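PDB 3H12: mandelate racemase from Bordetella bronchiseptica, which probably catalyses abstraction of a proton next to a substrate carboxylate, as a putative mandelate racemase of the metal-dependent enolase superfamily. Local coordinates for residues D201-L206 against F226-S231; G222-E227 against P247-T252. All blocks are in the same frame, centred on the assembly; numbering follows the deposited sequence.

Contact 1: residues D201-L206 against F226-S231. With NA (sodium ion), chain C.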
# COMPACT_ATOMS: atom_id res chain seq x y z
N ASP A 201 2.42 31.96 -5.17
CA ASP A 201 1.11 31.66 -4.48
C ASP A 201 0.02 31.77 -5.56
O ASP A 201 -0.19 32.84 -6.18
CB ASP A 201 0.93 32.71 -3.39
CG ASP A 201 -0.41 32.56 -2.65
OD1 ASP A 201 -1.28 31.70 -3.03
OD2 ASP A 201 -0.52 33.31 -1.64
N ALA A 202 -0.65 30.64 -5.85
CA ALA A 202 -1.72 30.66 -6.89
C ALA A 202 -3.10 30.81 -6.36
O ALA A 202 -4.08 30.84 -7.15
CB ALA A 202 -1.65 29.26 -7.64
N ASN A 203 -3.26 30.97 -5.01
CA ASN A 203 -4.60 31.17 -4.40
C ASN A 203 -5.66 30.22 -5.02
O ASN A 203 -6.82 30.57 -5.29
CB ASN A 203 -5.14 32.67 -4.62
CG ASN A 203 -4.43 33.63 -3.70
OD1 ASN A 203 -3.48 34.29 -4.12
ND2 ASN A 203 -4.87 33.70 -2.43
N GLN A 204 -5.27 28.95 -5.05
CA GLN A 204 -6.17 27.82 -5.51
C GLN A 204 -6.64 27.97 -6.94
O GLN A 204 -7.71 27.45 -7.27
CB GLN A 204 -7.45 27.72 -4.61
CG GLN A 204 -7.11 27.73 -3.08
CD GLN A 204 -8.36 27.54 -2.25
OE1 GLN A 204 -9.10 26.53 -2.40
NE2 GLN A 204 -8.75 28.54 -1.42
N SER A 205 -5.91 28.73 -7.76
CA SER A 205 -6.53 29.12 -9.03
C SER A 205 -6.18 28.12 -10.18
O SER A 205 -6.70 28.31 -11.31
CB SER A 205 -6.20 30.58 -9.32
OG SER A 205 -4.88 30.59 -9.74
N LEU A 206 -5.40 27.07 -9.94
CA LEU A 206 -4.96 26.15 -11.01
C LEU A 206 -5.60 24.75 -10.77
O LEU A 206 -5.96 24.35 -9.63
CB LEU A 206 -3.41 26.01 -10.97
CG LEU A 206 -2.64 27.30 -11.20
CD1 LEU A 206 -1.23 26.91 -10.99
CD2 LEU A 206 -2.91 27.84 -12.61
N PHE A 226 5.47 26.71 -3.39
CA PHE A 226 4.29 26.88 -4.27
C PHE A 226 3.13 26.72 -3.36
O PHE A 226 2.83 25.64 -2.81
CB PHE A 226 4.40 25.69 -5.27
CG PHE A 226 3.44 25.76 -6.43
CD1 PHE A 226 2.65 26.86 -6.65
CD2 PHE A 226 3.36 24.70 -7.32
CE1 PHE A 226 1.81 26.95 -7.79
CE2 PHE A 226 2.48 24.73 -8.49
CZ PHE A 226 1.70 25.86 -8.69
N GLU A 227 2.53 27.89 -3.07
CA GLU A 227 1.42 28.06 -2.11
C GLU A 227 0.06 28.07 -2.75
O GLU A 227 -0.11 28.57 -3.83
CB GLU A 227 1.66 29.39 -1.35
CG GLU A 227 0.47 29.82 -0.49
CD GLU A 227 0.92 30.99 0.36
OE1 GLU A 227 2.11 31.38 0.43
OE2 GLU A 227 -0.04 31.50 1.08
N GLU A 228 -0.82 27.33 -2.08
CA GLU A 228 -2.23 27.11 -2.56
C GLU A 228 -2.19 26.85 -4.08
O GLU A 228 -2.86 27.48 -4.90
CB GLU A 228 -3.17 28.33 -2.25
CG GLU A 228 -3.64 28.24 -0.78
CD GLU A 228 -4.89 29.06 -0.53
OE1 GLU A 228 -5.15 30.03 -1.32
OE2 GLU A 228 -5.66 28.64 0.37
N PRO A 229 -1.43 25.84 -4.57
CA PRO A 229 -1.33 25.56 -6.01
C PRO A 229 -2.67 25.11 -6.56
O PRO A 229 -2.92 25.31 -7.77
CB PRO A 229 -0.35 24.41 -6.07
CG PRO A 229 -0.46 23.70 -4.70
CD PRO A 229 -0.61 24.91 -3.75
N LEU A 230 -3.54 24.46 -5.71
CA LEU A 230 -4.78 23.84 -6.19
C LEU A 230 -5.84 24.18 -5.10
O LEU A 230 -5.54 24.70 -4.00
CB LEU A 230 -4.66 22.27 -6.12
CG LEU A 230 -3.51 21.73 -7.01
CD1 LEU A 230 -3.46 20.24 -6.70
CD2 LEU A 230 -3.85 21.96 -8.47
N SER A 231 -7.13 23.92 -5.42
CA SER A 231 -8.17 23.91 -4.39
C SER A 231 -7.69 23.19 -3.16
O SER A 231 -7.13 22.08 -3.23
CB SER A 231 -9.32 23.08 -5.01
OG SER A 231 -10.28 22.84 -3.96
NA NA C . -1.79 32.95 0.45
O HOH W 1 -2.93 31.56 -1.02
O HOH W 2 -7.17 31.64 -1.71
O HOH W 3 -3.54 34.45 -0.01
O HOH W 4 -7.61 22.89 -8.07
O HOH W 5 -0.86 34.99 1.56
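Asp201 and Glu227 pair as parallel neighbours at the ends of their strands, and Ala202 N donates to Glu227 O (2.9 Å). Beyond this bridge the chain of 201-206 folds into a type I' turn from Ala202 to Ser205, and Gln204 N at its far corner reaches Glu228 O at 2.8 Å. The carboxylates of Asp201 and Glu227 stack with their planes 16° apart. Asp201 OD2 and Glu227 OE2 lie 3.3 Å apart, a closeness probably made tolerable by the sodium ion that bridges them, 2.5 Å from Asp201 OD2 and 2.4 Å from Glu227 OE2, together with Lys173, bonded to Asp201 OD2, and Lys171, in a salt bridge with Glu227. With CG of Asp201 anti to the backbone N (chi1 178°), OD1 comes round to accept from Asn203 N, closing an Asx turn that helps to fix the carboxylate's rotation. Metal-bound water 1 donates to Asp201 OD1 and Glu228 OE1, drawing Glu228 into the second shell. On the other side of the sheet, Leu206 CD1 meets the edge of the Phe226 ring, 3.9 Å from CZ, while Pro229 CB covers one face. Carboxylates at successive strand ends, completed by Glu254, form the metal site characteristic of the enolase-superfamily barrel.

Contact 2: residues G222-E227 against P247-T252. With NA (sodium ion), chain C.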
# COMPACT_ATOMS: atom_id res chain seq x y z
N GLY A 222 14.15 27.93 -9.16
CA GLY A 222 14.70 27.76 -7.79
C GLY A 222 13.76 28.35 -6.74
O GLY A 222 14.19 28.83 -5.69
N CYS A 223 12.43 28.28 -6.97
CA CYS A 223 11.48 28.92 -6.03
C CYS A 223 11.39 28.16 -4.69
O CYS A 223 11.58 26.93 -4.61
CB CYS A 223 10.07 28.97 -6.61
SG CYS A 223 9.99 30.13 -7.98
N TYR A 224 11.14 28.92 -3.60
CA TYR A 224 11.15 28.29 -2.28
C TYR A 224 9.89 27.47 -2.01
O TYR A 224 10.03 26.33 -1.44
CB TYR A 224 11.32 29.42 -1.28
CG TYR A 224 11.52 28.93 0.18
CD1 TYR A 224 12.77 28.62 0.59
CD2 TYR A 224 10.44 28.86 1.05
CE1 TYR A 224 12.99 28.20 1.90
CE2 TYR A 224 10.59 28.50 2.40
CZ TYR A 224 11.90 28.14 2.78
OH TYR A 224 12.07 27.72 4.08
N TRP A 225 8.71 27.99 -2.40
CA TRP A 225 7.49 27.19 -2.20
C TRP A 225 6.46 27.60 -3.24
O TRP A 225 6.58 28.67 -3.88
CB TRP A 225 6.95 27.22 -0.73
CG TRP A 225 6.24 28.49 -0.28
CD1 TRP A 225 5.31 29.29 -0.93
CD2 TRP A 225 6.32 29.01 1.04
NE1 TRP A 225 4.83 30.32 -0.07
CE2 TRP A 225 5.40 30.11 1.15
CE3 TRP A 225 7.05 28.62 2.15
CZ2 TRP A 225 5.27 30.87 2.35
CZ3 TRP A 225 6.87 29.31 3.35
CH2 TRP A 225 5.99 30.42 3.42
N PHE A 226 5.47 26.71 -3.39
CA PHE A 226 4.29 26.88 -4.27
C PHE A 226 3.13 26.72 -3.36
O PHE A 226 2.83 25.64 -2.81
CB PHE A 226 4.40 25.69 -5.27
CG PHE A 226 3.44 25.76 -6.43
CD1 PHE A 226 2.65 26.86 -6.65
CD2 PHE A 226 3.36 24.70 -7.32
CE1 PHE A 226 1.81 26.95 -7.79
CE2 PHE A 226 2.48 24.73 -8.49
CZ PHE A 226 1.70 25.86 -8.69
N GLU A 227 2.53 27.89 -3.07
CA GLU A 227 1.42 28.06 -2.11
C GLU A 227 0.06 28.07 -2.75
O GLU A 227 -0.11 28.57 -3.83
CB GLU A 227 1.66 29.39 -1.35
CG GLU A 227 0.47 29.82 -0.49
CD GLU A 227 0.92 30.99 0.36
OE1 GLU A 227 2.11 31.38 0.43
OE2 GLU A 227 -0.04 31.50 1.08
N PRO A 247 12.85 20.35 -5.39
CA PRO A 247 13.22 21.12 -4.19
C PRO A 247 12.23 22.20 -3.86
O PRO A 247 12.49 22.94 -2.89
CB PRO A 247 14.58 21.74 -4.57
CG PRO A 247 15.11 20.80 -5.69
CD PRO A 247 13.81 20.46 -6.50
N VAL A 248 11.11 22.33 -4.59
CA VAL A 248 10.13 23.39 -4.33
C VAL A 248 9.13 22.81 -3.33
O VAL A 248 8.52 21.75 -3.59
CB VAL A 248 9.35 23.79 -5.61
CG1 VAL A 248 8.29 24.86 -5.34
CG2 VAL A 248 10.40 24.26 -6.68
N ARG A 249 8.91 23.54 -2.22
CA ARG A 249 8.03 23.03 -1.18
C ARG A 249 6.60 23.24 -1.60
O ARG A 249 6.23 24.34 -2.16
CB ARG A 249 8.28 23.86 0.15
CG ARG A 249 9.66 23.57 0.66
CD ARG A 249 10.05 24.80 1.54
NE ARG A 249 11.41 24.62 2.07
CZ ARG A 249 12.48 24.89 1.32
NH1 ARG A 249 12.42 25.30 0.03
NH2 ARG A 249 13.74 24.62 1.85
N ILE A 250 5.71 22.24 -1.36
CA ILE A 250 4.26 22.48 -1.55
C ILE A 250 3.70 23.03 -0.21
O ILE A 250 3.80 22.39 0.84
CB ILE A 250 3.59 21.12 -1.98
CG1 ILE A 250 4.25 20.54 -3.20
CG2 ILE A 250 2.07 21.37 -2.15
CD1 ILE A 250 4.42 21.54 -4.40
N ALA A 251 3.04 24.20 -0.30
CA ALA A 251 2.60 24.89 0.92
C ALA A 251 1.12 25.21 0.82
O ALA A 251 0.64 25.53 -0.24
CB ALA A 251 3.38 26.27 1.04
N THR A 252 0.34 24.99 1.88
CA THR A 252 -1.01 25.50 1.90
C THR A 252 -1.38 25.62 3.39
O THR A 252 -0.75 25.04 4.27
CB THR A 252 -1.92 24.50 1.10
OG1 THR A 252 -3.23 25.12 1.09
CG2 THR A 252 -2.06 23.13 1.80
NA NA C . -1.79 32.95 0.45
O HOH W 3 -3.54 34.45 -0.01
O HOH W 5 -0.86 34.99 1.56
O HOH W 1 -2.93 31.56 -1.02
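Cys223 O lies against Val248 CG2 just after the chain has left helix 208-220 through a Schellman motif with Gly222 as its C-prime residue. Tyr224 and Arg249 meet next, where the chain turns into strand 225-227. The Tyr224 ring carries the Arg249 guanidinium flat on one face, the planes 8° apart, with CZ 3.7 Å from the ring centroid in a cation-pi contact. Arg249 CD lies over the same face. The guanidinium is held in its own plane as well: NH1 donates to a lone pair of Tyr224 O at 3.0 Å, while Arg249 N approaches that oxygen from above the carbonyl plane. Two bonds from one residue thus grip a single carbonyl.

Trp225 faces Arg249 in the parallel register. Its CG sits between the backbone N and the carbonyl carbon (chi1 75°), which brings the five-membered ring over Ala251 CB, 4.0 Å from the ring centroid. NE1 also makes a weak hydrogen bond to Glu227 OE1, adding to that oxygen's bonds from Lys171 and Gln275. Helix 235-242 connects the two strands in a beta-alpha-beta unit of the TIM-type barrel, and their short axes cross at -29°, in keeping with the twist of a barrel wall.

At Phe226 the ladder continues on both backbone polar atoms: N donates almost straight down the carbonyl of Arg249 (to O, 2.8 Å), and O accepts from Ala251 N at 2.9 Å. Phe226 CB rests against Val248 CG1 and Ile250 CD1, on the side of the sheet where Met214 and Leu218 of helix 208-220 pack on its ring. Glu227, back on the face shared with Trp225 and Ala251, directs its CA hydrogen at Ala251 O, 3.2 Å from CA.

Overall arrangement
Both contacts are largely buried and share strand 225-227, with their centres about 11 Å apart, but they divide the labour along it: contact 1 follows that strand's C-terminal end into loops, whereas contact 2 covers its length and the approach from its N-terminal side. Contact 1 is accordingly rich in carboxylates, ordered water and metal; contact 2 relies on a regular backbone ladder, with its cation-pi stack at the partly exposed entry to the strands, near His209 of a neighbouring subunit. Glu227 belongs to both, and the two meet directly where Glu228 N lies 3.0 Å from Ala251 O, probably hydrogen-bonded.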